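Local coordinates for TqaA (Penicillium aethiopicum, PDB 5DLK), which probably releases its nonribosomal peptide by closing it into a macrocycle, the task of the terminal condensation-like domain that makes up this chain, at residues I62-F67 with D417-V422; L266-G271 with L444-A449; T47-L52 with V113-D118; V92-I97 with P203-F208. All coordinates share one frame; numbering follows the deposited sequence.

Contact 1: residues I62-F67 with D417-V422; sequences IKRGTF and DPLDEV. With EDO (1,2-ethanediol), chain E.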
loop_
_atom_site.group_PDB
_atom_site.type_symbol
_atom_site.label_atom_id
_atom_site.label_comp_id
_atom_site.label_asym_id
_atom_site.label_seq_id
_atom_site.Cartn_x
_atom_site.Cartn_y
_atom_site.Cartn_z
ATOM N N ILE A 62 3.873 0.075 -8.792
ATOM C CA ILE A 62 3.755 0.310 -10.238
ATOM C C ILE A 62 4.254 -0.887 -11.042
ATOM O O ILE A 62 3.591 -1.338 -11.995
ATOM C CB ILE A 62 4.500 1.607 -10.651
ATOM C CG1 ILE A 62 3.746 2.804 -10.063
ATOM C CG2 ILE A 62 4.585 1.714 -12.164
ATOM C CD1 ILE A 62 4.494 4.125 -10.134
ATOM N N LYS A 63 5.386 -1.457 -10.619
ATOM C CA LYS A 63 5.956 -2.592 -11.324
ATOM C C LYS A 63 5.052 -3.808 -11.279
ATOM O O LYS A 63 5.141 -4.685 -12.137
ATOM C CB LYS A 63 7.315 -2.986 -10.729
ATOM C CG LYS A 63 8.491 -2.117 -11.118
ATOM C CD LYS A 63 9.766 -2.794 -10.567
ATOM C CE LYS A 63 11.024 -1.978 -10.783
ATOM N NZ LYS A 63 11.241 -1.659 -12.232
ATOM N N ARG A 64 4.203 -3.867 -10.260
ATOM C CA ARG A 64 3.304 -4.997 -10.062
ATOM C C ARG A 64 1.886 -4.729 -10.601
ATOM O O ARG A 64 0.944 -5.513 -10.364
ATOM C CB ARG A 64 3.274 -5.356 -8.578
ATOM C CG ARG A 64 4.590 -6.065 -8.153
ATOM C CD ARG A 64 4.882 -5.977 -6.664
ATOM N NE ARG A 64 6.193 -6.582 -6.377
ATOM C CZ ARG A 64 7.374 -6.010 -6.626
ATOM N NH1 ARG A 64 7.458 -4.803 -7.200
ATOM N NH2 ARG A 64 8.492 -6.666 -6.332
ATOM N N GLY A 65 1.741 -3.627 -11.334
ATOM C CA GLY A 65 0.471 -3.329 -11.990
ATOM C C GLY A 65 -0.654 -3.144 -10.993
ATOM O O GLY A 65 -1.804 -3.518 -11.261
ATOM N N THR A 66 -0.328 -2.565 -9.836
ATOM C CA THR A 66 -1.282 -2.487 -8.739
ATOM C C THR A 66 -2.260 -1.352 -9.025
ATOM O O THR A 66 -1.891 -0.184 -9.034
ATOM C CB THR A 66 -0.582 -2.273 -7.393
ATOM O OG1 THR A 66 0.582 -3.105 -7.352
ATOM C CG2 THR A 66 -1.503 -2.676 -6.231
ATOM N N PHE A 67 -3.514 -1.716 -9.275
ATOM C CA PHE A 67 -4.469 -0.782 -9.861
ATOM C C PHE A 67 -5.857 -1.159 -9.362
ATOM O O PHE A 67 -6.234 -2.334 -9.391
ATOM C CB PHE A 67 -4.349 -0.864 -11.379
ATOM C CG PHE A 67 -5.143 0.164 -12.141
ATOM C CD1 PHE A 67 -5.008 1.522 -11.878
ATOM C CD2 PHE A 67 -5.960 -0.245 -13.194
ATOM C CE1 PHE A 67 -5.731 2.472 -12.638
ATOM C CE2 PHE A 67 -6.686 0.684 -13.950
ATOM C CZ PHE A 67 -6.571 2.041 -13.663
ATOM N N ASP A 417 0.053 -8.045 -9.139
ATOM C CA ASP A 417 0.809 -9.204 -9.612
ATOM C C ASP A 417 2.244 -9.188 -9.103
ATOM O O ASP A 417 3.083 -8.485 -9.647
ATOM C CB ASP A 417 0.795 -9.250 -11.138
ATOM C CG ASP A 417 -0.595 -9.480 -11.683
ATOM O OD1 ASP A 417 -1.093 -10.609 -11.546
ATOM O OD2 ASP A 417 -1.169 -8.522 -12.214
ATOM N N PRO A 418 2.517 -9.972 -8.051
ATOM C CA PRO A 418 3.862 -10.054 -7.463
ATOM C C PRO A 418 4.931 -10.425 -8.484
ATOM O O PRO A 418 4.629 -11.051 -9.502
ATOM C CB PRO A 418 3.730 -11.179 -6.415
ATOM C CG PRO A 418 2.291 -11.230 -6.073
ATOM C CD PRO A 418 1.543 -10.823 -7.348
ATOM N N LEU A 419 6.177 -10.071 -8.189
ATOM C CA LEU A 419 7.292 -10.492 -9.016
ATOM C C LEU A 419 7.887 -11.792 -8.439
ATOM O O LEU A 419 7.250 -12.842 -8.516
ATOM C CB LEU A 419 8.318 -9.366 -9.119
ATOM C CG LEU A 419 7.680 -8.055 -9.619
ATOM C CD1 LEU A 419 8.709 -6.927 -9.770
ATOM C CD2 LEU A 419 6.924 -8.304 -10.932
ATOM N N ASP A 420 9.078 -11.743 -7.847
ATOM C CA ASP A 420 9.665 -12.989 -7.323
ATOM C C ASP A 420 9.372 -13.198 -5.834
ATOM O O ASP A 420 9.628 -14.272 -5.304
ATOM C CB ASP A 420 11.180 -13.009 -7.545
ATOM C CG ASP A 420 11.552 -13.136 -9.013
ATOM O OD1 ASP A 420 10.806 -13.805 -9.766
ATOM O OD2 ASP A 420 12.590 -12.559 -9.406
ATOM N N GLU A 421 8.835 -12.177 -5.170
ATOM C CA GLU A 421 8.588 -12.240 -3.726
ATOM C C GLU A 421 7.287 -12.954 -3.331
ATOM O O GLU A 421 6.352 -13.101 -4.135
ATOM C CB GLU A 421 8.570 -10.828 -3.142
ATOM C CG GLU A 421 7.268 -10.047 -3.405
ATOM C CD GLU A 421 7.144 -9.533 -4.839
ATOM O OE1 GLU A 421 8.168 -9.504 -5.548
ATOM O OE2 GLU A 421 6.021 -9.146 -5.235
ATOM N N VAL A 422 7.239 -13.395 -2.076
ATOM C CA VAL A 422 6.033 -13.978 -1.500
ATOM C C VAL A 422 5.480 -12.951 -0.518
ATOM O O VAL A 422 6.233 -12.397 0.284
ATOM C CB VAL A 422 6.318 -15.316 -0.779
ATOM C CG1 VAL A 422 5.077 -15.795 -0.004
ATOM C CG2 VAL A 422 6.770 -16.355 -1.790
HETATM C C1 EDO E . -4.535 -10.753 -8.858
HETATM O O1 EDO E . -4.152 -10.003 -7.679
HETATM C C2 EDO E . -5.040 -9.859 -10.006
HETATM O O2 EDO E . -3.979 -9.073 -10.591
#
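Lys63, on helix 56-63, meets the second segment lightly: its CB lies 4.3 Å from Leu419 CD1, and the end of its side chain leads away. Arg64 carries the contact. Arg64 O accepts from Asp417 N at 3.0 Å, while the side chain, extended from CG to NE, passes the Asp417 carbonyl and takes Glu421 side-on. Arg64 NE reaches Glu421 OE2 at 2.8 Å and its NH2 reaches Glu421 OE1 at 3.0 Å, a two-pronged salt bridge. Both oxygens lie near the guanidinium plane, but the carboxylate is turned 47° against it and is met from above its own plane. Leu419 CD1 covers one guanidinium face, 3.5 Å from Arg64 CZ. Leu419 N also donates to Glu421 OE2, from the face opposite Arg64 NE, and Trp423 NE1 bonds the same oxygen; Arg64 NH1 is held by Val60 O. Gly65, with positive phi, is the C-prime residue of the Schellman motif that ends the helix. Strand 67-75 then pairs with strand 407-415 in the five-stranded sheet. The end of helix 56-63 is thus joined to the link running from strand 407-415 to strand 422-428 of the six-stranded sheet.

Contact 2: residues L266-G271 with L444-A449; sequences LWTFKG and LGQEQA. With EDO (1,2-ethanediol), chain E.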
loop_
_atom_site.group_PDB
_atom_site.type_symbol
_atom_site.label_atom_id
_atom_site.label_comp_id
_atom_site.label_asym_id
_atom_site.label_seq_id
_atom_site.Cartn_x
_atom_site.Cartn_y
_atom_site.Cartn_z
ATOM N N LEU A 266 -1.231 -16.251 -7.716
ATOM C CA LEU A 266 -2.152 -17.055 -6.919
ATOM C C LEU A 266 -2.389 -16.419 -5.560
ATOM O O LEU A 266 -1.426 -16.035 -4.875
ATOM C CB LEU A 266 -1.620 -18.477 -6.696
ATOM C CG LEU A 266 -1.349 -19.388 -7.882
ATOM C CD1 LEU A 266 -0.941 -20.767 -7.354
ATOM C CD2 LEU A 266 -2.602 -19.485 -8.710
ATOM N N TRP A 267 -3.660 -16.327 -5.173
ATOM C CA TRP A 267 -4.036 -15.979 -3.806
ATOM C C TRP A 267 -4.512 -17.223 -3.068
ATOM O O TRP A 267 -5.339 -17.993 -3.582
ATOM C CB TRP A 267 -5.153 -14.935 -3.772
ATOM C CG TRP A 267 -4.751 -13.556 -4.124
ATOM C CD1 TRP A 267 -4.647 -13.023 -5.375
ATOM C CD2 TRP A 267 -4.420 -12.507 -3.208
ATOM N NE1 TRP A 267 -4.268 -11.700 -5.292
ATOM C CE2 TRP A 267 -4.122 -11.358 -3.975
ATOM C CE3 TRP A 267 -4.342 -12.427 -1.812
ATOM C CZ2 TRP A 267 -3.754 -10.143 -3.393
ATOM C CZ3 TRP A 267 -3.971 -11.222 -1.233
ATOM C CH2 TRP A 267 -3.688 -10.089 -2.025
ATOM N N THR A 268 -4.026 -17.407 -1.850
ATOM C CA THR A 268 -4.402 -18.577 -1.060
ATOM C C THR A 268 -4.805 -18.118 0.339
ATOM O O THR A 268 -4.117 -17.302 0.952
ATOM C CB THR A 268 -3.252 -19.601 -1.008
ATOM O OG1 THR A 268 -2.894 -19.967 -2.354
ATOM C CG2 THR A 268 -3.657 -20.852 -0.215
ATOM N N PHE A 269 -5.943 -18.608 0.830
ATOM C CA PHE A 269 -6.522 -18.062 2.063
ATOM C C PHE A 269 -6.696 -19.138 3.113
ATOM O O PHE A 269 -7.049 -20.270 2.790
ATOM C CB PHE A 269 -7.895 -17.418 1.783
ATOM C CG PHE A 269 -7.882 -16.387 0.689
ATOM C CD1 PHE A 269 -7.552 -15.072 0.966
ATOM C CD2 PHE A 269 -8.220 -16.723 -0.617
ATOM C CE1 PHE A 269 -7.542 -14.106 -0.042
ATOM C CE2 PHE A 269 -8.211 -15.763 -1.622
ATOM C CZ PHE A 269 -7.873 -14.454 -1.327
ATOM N N LYS A 270 -6.486 -18.776 4.373
ATOM C CA LYS A 270 -6.784 -19.669 5.496
ATOM C C LYS A 270 -7.324 -18.835 6.650
ATOM O O LYS A 270 -6.658 -17.924 7.138
ATOM C CB LYS A 270 -5.542 -20.458 5.925
ATOM C CG LYS A 270 -5.750 -21.441 7.094
ATOM C CD LYS A 270 -6.886 -22.405 6.800
ATOM C CE LYS A 270 -6.689 -23.761 7.481
ATOM N NZ LYS A 270 -6.933 -23.705 8.929
ATOM N N GLY A 271 -8.543 -19.130 7.091
ATOM C CA GLY A 271 -9.092 -18.407 8.227
ATOM C C GLY A 271 -8.961 -19.174 9.528
ATOM O O GLY A 271 -9.126 -20.399 9.560
ATOM N N LEU A 444 5.800 -19.968 -5.883
ATOM C CA LEU A 444 5.168 -20.797 -4.887
ATOM C C LEU A 444 3.961 -21.483 -5.512
ATOM O O LEU A 444 2.964 -20.828 -5.821
ATOM C CB LEU A 444 4.783 -19.923 -3.693
ATOM C CG LEU A 444 4.549 -20.543 -2.328
ATOM C CD1 LEU A 444 5.807 -21.257 -1.765
ATOM C CD2 LEU A 444 4.078 -19.449 -1.381
ATOM N N GLY A 445 4.058 -22.795 -5.732
ATOM C CA GLY A 445 2.989 -23.546 -6.357
ATOM C C GLY A 445 1.798 -23.624 -5.431
ATOM O O GLY A 445 1.938 -23.382 -4.230
ATOM N N GLN A 446 0.630 -23.950 -5.976
ATOM C CA GLN A 446 -0.591 -23.962 -5.177
ATOM C C GLN A 446 -0.511 -24.835 -3.915
ATOM O O GLN A 446 -0.890 -24.379 -2.835
ATOM C CB GLN A 446 -1.790 -24.416 -6.007
ATOM C CG GLN A 446 -3.093 -24.354 -5.205
ATOM C CD GLN A 446 -3.410 -22.935 -4.728
ATOM O OE1 GLN A 446 -3.789 -22.075 -5.523
ATOM N NE2 GLN A 446 -3.243 -22.689 -3.431
ATOM N N GLU A 447 -0.050 -26.084 -4.039
ATOM C CA GLU A 447 0.025 -26.950 -2.863
ATOM C C GLU A 447 0.995 -26.358 -1.824
ATOM O O GLU A 447 0.762 -26.461 -0.622
ATOM C CB GLU A 447 0.432 -28.390 -3.254
ATOM C CG GLU A 447 1.918 -28.714 -3.084
ATOM C CD GLU A 447 2.236 -30.215 -3.148
ATOM O OE1 GLU A 447 1.298 -31.049 -3.194
ATOM O OE2 GLU A 447 3.438 -30.558 -3.135
ATOM N N GLN A 448 2.056 -25.709 -2.288
ATOM C CA GLN A 448 3.025 -25.080 -1.390
ATOM C C GLN A 448 2.448 -23.863 -0.690
ATOM O O GLN A 448 2.713 -23.634 0.503
ATOM C CB GLN A 448 4.281 -24.664 -2.149
ATOM C CG GLN A 448 5.092 -25.828 -2.668
ATOM C CD GLN A 448 6.270 -25.359 -3.485
ATOM O OE1 GLN A 448 6.119 -24.565 -4.422
ATOM N NE2 GLN A 448 7.457 -25.836 -3.135
ATOM N N ALA A 449 1.670 -23.069 -1.418
ATOM C CA ALA A 449 1.085 -21.873 -0.806
ATOM C C ALA A 449 0.031 -22.282 0.228
ATOM O O ALA A 449 -0.117 -21.626 1.263
ATOM C CB ALA A 449 0.491 -20.972 -1.853
HETATM C C1 EDO E . -4.535 -10.753 -8.858
HETATM O O1 EDO E . -4.152 -10.003 -7.679
HETATM C C2 EDO E . -5.040 -9.859 -10.006
HETATM O O2 EDO E . -3.979 -9.073 -10.591
HETATM O O HOH W 1 -5.685 -20.458 -4.517
#
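One amide, that of Gln446, spans two successive residues of a strand: Gln446 NE2 donates to Thr268 OG1 at 2.9 Å, while Gln446 OE1 accepts from a water that also donates to Trp267 O, 2.7 Å from each oxygen. The motif is a helix start laid against an edge strand: helix 446-465 of the condensation domain begins beside strand 265-272, outermost in its six-stranded sheet. Gly445 is the N-cap, and its N is bound by the side chain of Gln448, the N3 residue, as in the N3 half of a capping box. Gln446 reaches the strand because its chain, with CG anti to the backbone N, bends at chi2 (61°) and brings NE2 to the hydroxyl of Thr268. That hydroxyl lies 17° out of the amide plane, and NE2 has a second partner in Thr450 OG1, so both ends of the amide are engaged. Leu266 brings CD1 to 3.6 Å from Gln446 OE1, and Thr268 OG1 also lies 3.6 Å from the methyl CB of Ala449. Trp267 points away from the helix, toward the side of the sheet where its ring meets Phe425. There the indole edge binds a 1,2-ethanediol, probably from the crystallisation liquor: Trp267 NE1 donates to O1 of the diol at 2.9 Å, with an angle of 170° at the hydrogen.

Contact 3: residues T47-L52 with V113-D118; sequences TLEDLL and VLANLD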
loop_
_atom_site.group_PDB
_atom_site.type_symbol
_atom_site.label_atom_id
_atom_site.label_comp_id
_atom_site.label_asym_id
_atom_site.label_seq_id
_atom_site.Cartn_x
_atom_site.Cartn_y
_atom_site.Cartn_z
ATOM N N THR A 47 -0.666 22.729 -15.964
ATOM C CA THR A 47 0.643 23.275 -15.655
ATOM C C THR A 47 1.414 22.286 -14.785
ATOM O O THR A 47 0.817 21.430 -14.132
ATOM C CB THR A 47 0.543 24.609 -14.926
ATOM O OG1 THR A 47 -0.165 24.427 -13.695
ATOM C CG2 THR A 47 -0.212 25.623 -15.798
ATOM N N LEU A 48 2.734 22.413 -14.780
ATOM C CA LEU A 48 3.567 21.555 -13.937
ATOM C C LEU A 48 3.864 22.248 -12.616
ATOM O O LEU A 48 4.594 23.247 -12.572
ATOM C CB LEU A 48 4.865 21.193 -14.651
ATOM C CG LEU A 48 5.790 20.234 -13.894
ATOM C CD1 LEU A 48 5.173 18.832 -13.829
ATOM C CD2 LEU A 48 7.164 20.208 -14.540
ATOM N N GLU A 49 3.291 21.720 -11.536
ATOM C CA GLU A 49 3.432 22.314 -10.216
ATOM C C GLU A 49 4.713 21.844 -9.504
ATOM O O GLU A 49 5.341 22.606 -8.750
ATOM C CB GLU A 49 2.201 21.987 -9.376
ATOM C CG GLU A 49 2.269 22.470 -7.953
ATOM C CD GLU A 49 1.084 22.007 -7.130
ATOM O OE1 GLU A 49 1.278 21.707 -5.931
ATOM O OE2 GLU A 49 -0.039 21.936 -7.676
ATOM N N ASP A 50 5.098 20.589 -9.739
ATOM C CA ASP A 50 6.299 20.035 -9.108
ATOM C C ASP A 50 6.776 18.809 -9.864
ATOM O O ASP A 50 6.055 18.242 -10.697
ATOM C CB ASP A 50 6.034 19.681 -7.641
ATOM C CG ASP A 50 7.267 19.898 -6.737
ATOM O OD1 ASP A 50 8.417 19.843 -7.226
ATOM O OD2 ASP A 50 7.069 20.133 -5.529
ATOM N N LEU A 51 8.007 18.406 -9.581
ATOM C CA LEU A 51 8.522 17.166 -10.116
ATOM C C LEU A 51 9.432 16.564 -9.049
ATOM O O LEU A 51 10.360 17.228 -8.573
ATOM C CB LEU A 51 9.263 17.398 -11.436
ATOM C CG LEU A 51 9.535 16.164 -12.295
ATOM C CD1 LEU A 51 9.810 16.555 -13.735
ATOM C CD2 LEU A 51 10.700 15.363 -11.714
ATOM N N LEU A 52 9.143 15.321 -8.664
ATOM C CA LEU A 52 9.897 14.628 -7.604
ATOM C C LEU A 52 10.214 13.198 -8.011
ATOM O O LEU A 52 9.541 12.627 -8.855
ATOM C CB LEU A 52 9.111 14.609 -6.287
ATOM C CG LEU A 52 8.628 15.939 -5.717
ATOM C CD1 LEU A 52 7.181 16.189 -6.145
ATOM C CD2 LEU A 52 8.772 15.968 -4.214
ATOM N N VAL A 113 3.679 16.460 -10.626
ATOM C CA VAL A 113 2.481 16.973 -10.000
ATOM C C VAL A 113 1.913 18.048 -10.923
ATOM O O VAL A 113 2.576 19.033 -11.205
ATOM C CB VAL A 113 2.756 17.563 -8.616
ATOM C CG1 VAL A 113 1.455 17.972 -7.948
ATOM C CG2 VAL A 113 3.520 16.549 -7.737
ATOM N N LEU A 114 0.692 17.832 -11.396
ATOM C CA LEU A 114 0.031 18.788 -12.278
ATOM C C LEU A 114 -0.893 19.729 -11.509
ATOM O O LEU A 114 -1.443 19.370 -10.471
ATOM C CB LEU A 114 -0.766 18.044 -13.345
ATOM C CG LEU A 114 0.023 17.078 -14.225
ATOM C CD1 LEU A 114 -0.846 16.542 -15.385
ATOM C CD2 LEU A 114 1.301 17.726 -14.748
ATOM N N ALA A 115 -1.059 20.942 -12.038
ATOM C CA ALA A 115 -2.059 21.875 -11.543
ATOM C C ALA A 115 -2.856 22.378 -12.750
ATOM O O ALA A 115 -2.551 22.016 -13.892
ATOM C CB ALA A 115 -1.412 23.039 -10.787
ATOM N N ASN A 116 -3.864 23.206 -12.491
ATOM C CA ASN A 116 -4.789 23.639 -13.548
ATOM C C ASN A 116 -5.304 22.430 -14.323
ATOM O O ASN A 116 -5.355 22.426 -15.557
ATOM C CB ASN A 116 -4.111 24.638 -14.480
ATOM C CG ASN A 116 -3.724 25.920 -13.765
ATOM O OD1 ASN A 116 -2.582 26.084 -13.326
ATOM N ND2 ASN A 116 -4.685 26.826 -13.613
ATOM N N LEU A 117 -5.653 21.393 -13.565
ATOM C CA LEU A 117 -6.059 20.118 -14.128
ATOM C C LEU A 117 -7.576 19.984 -14.117
ATOM O O LEU A 117 -8.183 19.875 -13.050
ATOM C CB LEU A 117 -5.424 18.956 -13.349
ATOM C CG LEU A 117 -5.572 17.615 -14.064
ATOM C CD1 LEU A 117 -4.742 17.607 -15.334
ATOM C CD2 LEU A 117 -5.181 16.471 -13.157
ATOM N N ASP A 118 -8.178 19.996 -15.306
ATOM C CA ASP A 118 -9.611 19.764 -15.446
ATOM C C ASP A 118 -9.932 18.279 -15.337
ATOM O O ASP A 118 -9.393 17.465 -16.082
ATOM C CB ASP A 118 -10.135 20.290 -16.790
ATOM C CG ASP A 118 -9.560 21.641 -17.165
ATOM O OD1 ASP A 118 -9.262 22.442 -16.253
ATOM O OD2 ASP A 118 -9.404 21.905 -18.380
#
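Thr47 and Ala115 exchange two backbone hydrogen bonds, Thr47 N to Ala115 O and Ala115 N to Thr47 O, each 2.9 Å, and so form a hydrogen-bonded antiparallel pair. One pair further on, past Leu48 and Leu114, a classic beta bulge interrupts the pairing of strands 47-53 and 108-115, within a three-stranded sheet of the condensation domain: Glu49 and Asp50 both face Val113. Val113 O takes Glu49 N at 2.8 Å and, weakly, Asp50 N; Val113 N returns a bond to Asp50 O at 3.0 Å. Beyond the strand end, Asn116 OD1 accepts from Thr47 OG1 at 3.0 Å, in the carbonyl plane on a lone pair. Thr47 offers that hydroxyl from between its backbone N and carbonyl carbon (chi1 60°). Both acids of the bulge find partners beyond the pair of strands. Glu49 OE2 forms a salt bridge with Arg99, which also bonds Leu114 O, while the Asp50 carboxylate takes the hydroxyl of Tyr213 and the N of Phe21; its OD1 also takes Leu51 N. On the face of Leu48 and Leu114, helix 29-38 covers both leucines, whose side chains touch obliquely. On the other face Val113 is the centre of the packing: its CG1 approaches Glu49 CD, and its second methyl, CG2, lies against Asp50 CB and sits 4.0 Å from Leu52 CD1.

Contact 4: residues V92-I97 with P203-F208; sequences VDRHSI and PPTSDF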
loop_
_atom_site.group_PDB
_atom_site.type_symbol
_atom_site.label_atom_id
_atom_site.label_comp_id
_atom_site.label_asym_id
_atom_site.label_seq_id
_atom_site.Cartn_x
_atom_site.Cartn_y
_atom_site.Cartn_z
ATOM N N VAL A 92 -9.839 16.218 -6.643
ATOM C CA VAL A 92 -8.546 16.245 -7.313
ATOM C C VAL A 92 -7.820 17.577 -7.074
ATOM O O VAL A 92 -6.598 17.604 -6.894
ATOM C CB VAL A 92 -8.714 15.973 -8.805
ATOM C CG1 VAL A 92 -7.390 16.098 -9.539
ATOM C CG2 VAL A 92 -9.303 14.578 -8.993
ATOM N N ASP A 93 -8.572 18.678 -7.043
ATOM C CA ASP A 93 -8.024 19.968 -6.622
ATOM C C ASP A 93 -7.335 19.876 -5.256
ATOM O O ASP A 93 -6.235 20.397 -5.060
ATOM C CB ASP A 93 -9.130 21.034 -6.552
ATOM C CG ASP A 93 -9.714 21.372 -7.905
ATOM O OD1 ASP A 93 -9.057 21.110 -8.942
ATOM O OD2 ASP A 93 -10.839 21.917 -7.934
ATOM N N ARG A 94 -7.997 19.218 -4.314
ATOM C CA ARG A 94 -7.529 19.150 -2.935
ATOM C C ARG A 94 -6.259 18.309 -2.731
ATOM O O ARG A 94 -5.407 18.670 -1.918
ATOM C CB ARG A 94 -8.652 18.609 -2.043
ATOM C CG ARG A 94 -8.267 18.423 -0.576
ATOM C CD ARG A 94 -9.482 18.022 0.242
ATOM N NE ARG A 94 -9.171 17.703 1.635
ATOM C CZ ARG A 94 -8.903 18.607 2.575
ATOM N NH1 ARG A 94 -8.639 18.218 3.818
ATOM N NH2 ARG A 94 -8.888 19.905 2.276
ATOM N N HIS A 95 -6.127 17.193 -3.451
ATOM C CA HIS A 95 -5.017 16.254 -3.192
ATOM C C HIS A 95 -4.074 16.112 -4.380
ATOM O O HIS A 95 -4.420 15.479 -5.371
ATOM C CB HIS A 95 -5.566 14.870 -2.829
ATOM C CG HIS A 95 -6.418 14.854 -1.596
ATOM N ND1 HIS A 95 -5.893 14.959 -0.327
ATOM C CD2 HIS A 95 -7.756 14.707 -1.438
ATOM C CE1 HIS A 95 -6.870 14.894 0.559
ATOM N NE2 HIS A 95 -8.010 14.741 -0.089
ATOM N N SER A 96 -2.866 16.653 -4.283
ATOM C CA SER A 96 -2.008 16.705 -5.462
ATOM C C SER A 96 -1.579 15.316 -5.954
ATOM O O SER A 96 -1.259 15.149 -7.134
ATOM C CB SER A 96 -0.777 17.576 -5.191
ATOM O OG SER A 96 0.100 16.967 -4.268
ATOM N N ILE A 97 -1.592 14.312 -5.072
ATOM C CA ILE A 97 -1.254 12.961 -5.512
ATOM C C ILE A 97 -2.255 12.469 -6.572
ATOM O O ILE A 97 -1.891 11.704 -7.459
ATOM C CB ILE A 97 -1.206 11.953 -4.320
ATOM C CG1 ILE A 97 -0.603 10.614 -4.766
ATOM C CG2 ILE A 97 -2.586 11.721 -3.741
ATOM C CD1 ILE A 97 0.765 10.732 -5.360
ATOM N N PRO A 203 -10.706 20.960 6.742
ATOM C CA PRO A 203 -9.469 21.626 7.161
ATOM C C PRO A 203 -8.403 21.495 6.087
ATOM O O PRO A 203 -8.416 20.504 5.356
ATOM C CB PRO A 203 -9.075 20.866 8.428
ATOM C CG PRO A 203 -9.692 19.523 8.266
ATOM C CD PRO A 203 -10.979 19.743 7.526
ATOM N N PRO A 204 -7.510 22.486 5.966
ATOM C CA PRO A 204 -6.394 22.304 5.033
ATOM C C PRO A 204 -5.579 21.055 5.381
ATOM O O PRO A 204 -5.618 20.569 6.512
ATOM C CB PRO A 204 -5.567 23.590 5.202
ATOM C CG PRO A 204 -6.105 24.265 6.437
ATOM C CD PRO A 204 -7.531 23.834 6.557
ATOM N N THR A 205 -4.867 20.528 4.395
ATOM C CA THR A 205 -4.117 19.291 4.569
ATOM C C THR A 205 -2.790 19.396 3.833
ATOM O O THR A 205 -2.592 20.313 3.032
ATOM C CB THR A 205 -4.911 18.076 4.041
ATOM O OG1 THR A 205 -4.228 16.857 4.374
ATOM C CG2 THR A 205 -5.077 18.179 2.532
ATOM N N SER A 206 -1.884 18.461 4.099
ATOM C CA SER A 206 -0.633 18.399 3.353
ATOM C C SER A 206 -0.769 17.402 2.226
ATOM O O SER A 206 -1.717 16.618 2.200
ATOM C CB SER A 206 0.528 18.020 4.266
ATOM O OG SER A 206 0.623 18.935 5.338
ATOM N N ASP A 207 0.150 17.436 1.269
ATOM C CA ASP A 207 0.103 16.413 0.233
ATOM C C ASP A 207 1.305 15.488 0.321
ATOM O O ASP A 207 2.159 15.638 1.200
ATOM C CB ASP A 207 -0.004 17.019 -1.166
ATOM C CG ASP A 207 1.105 17.993 -1.489
ATOM O OD1 ASP A 207 2.113 18.052 -0.751
ATOM O OD2 ASP A 207 0.974 18.698 -2.518
ATOM N N PHE A 208 1.354 14.523 -0.592
ATOM C CA PHE A 208 2.415 13.534 -0.571
ATOM C C PHE A 208 3.771 14.176 -0.856
ATOM O O PHE A 208 4.777 13.790 -0.271
ATOM C CB PHE A 208 2.103 12.418 -1.573
ATOM C CG PHE A 208 3.075 11.287 -1.522
ATOM C CD1 PHE A 208 3.187 10.511 -0.377
ATOM C CD2 PHE A 208 3.886 11.013 -2.613
ATOM C CE1 PHE A 208 4.096 9.473 -0.322
ATOM C CE2 PHE A 208 4.795 9.973 -2.572
ATOM C CZ PHE A 208 4.902 9.203 -1.427
HETATM O O HOH W 2 -3.030 15.041 0.052
HETATM O O HOH W 3 -1.480 14.163 -1.794
#
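Arg94 and Ser96 supply the direct polar links to a loop that ends in an aspartate N-cap: Asp207 starts helix 208-218, its OD1 accepting from His210 N. Asp207 OD2 takes Ser96 OG at 2.6 Å, from above the carboxylate plane, so a single side chain caps one helix and holds Ser96, where a 3-10 segment follows helix 81-94. Arg94 NH1 donates to Pro203 O at 2.8 Å, almost straight along the C=O axis and within the guanidinium plane; NH2 adds a weak bond to the same oxygen. NE of Arg94 is in a salt bridge with Asp192, which also binds His95 NE2, and this shared carboxylate probably sets both groups. Two waters bridge the segments. One joins His95 ND1 to Ser206 O; the other accepts from Ile97 N and Phe208 N. Ser96 N, in contrast, is buried without a partner. Packing completes the account. The methyl Thr205 CG2 lies over the centre of the Arg94 guanidinium face, 3.8 Å above its plane. At the far end, with the side chain of Phe208 about 11 Å from that of Asn311, which binds phosphopantetheine, absent from this model, the apolar Ile97 CD1 touches Phe208 CD2 at 4.2 Å.

In the fold
From the N terminus, strand 47-53 opens contact 3 and helix 56-63 opens contact 1. Contact 4 opens at 92-97 before contact 3 closes at 113-118, pairing two strands of the three-stranded sheet; contact 3 thus crosses contacts 1 and 4, and touches the latter, Val113 packing on Ser96. Contact 4 closes at 203-208, nested within contact 1, and binds the end of helix 81-94 to the start of helix 208-218. Contact 2 opens at 266-271, in series after contacts 3 and 4. Contact 1 closes at 417-422, joining helix 56-63 to the link between the larger sheets; contact 2 crosses it, closing at 444-449 to join helix 446-465 to strand 265-272. Val422 meets Leu444 between them.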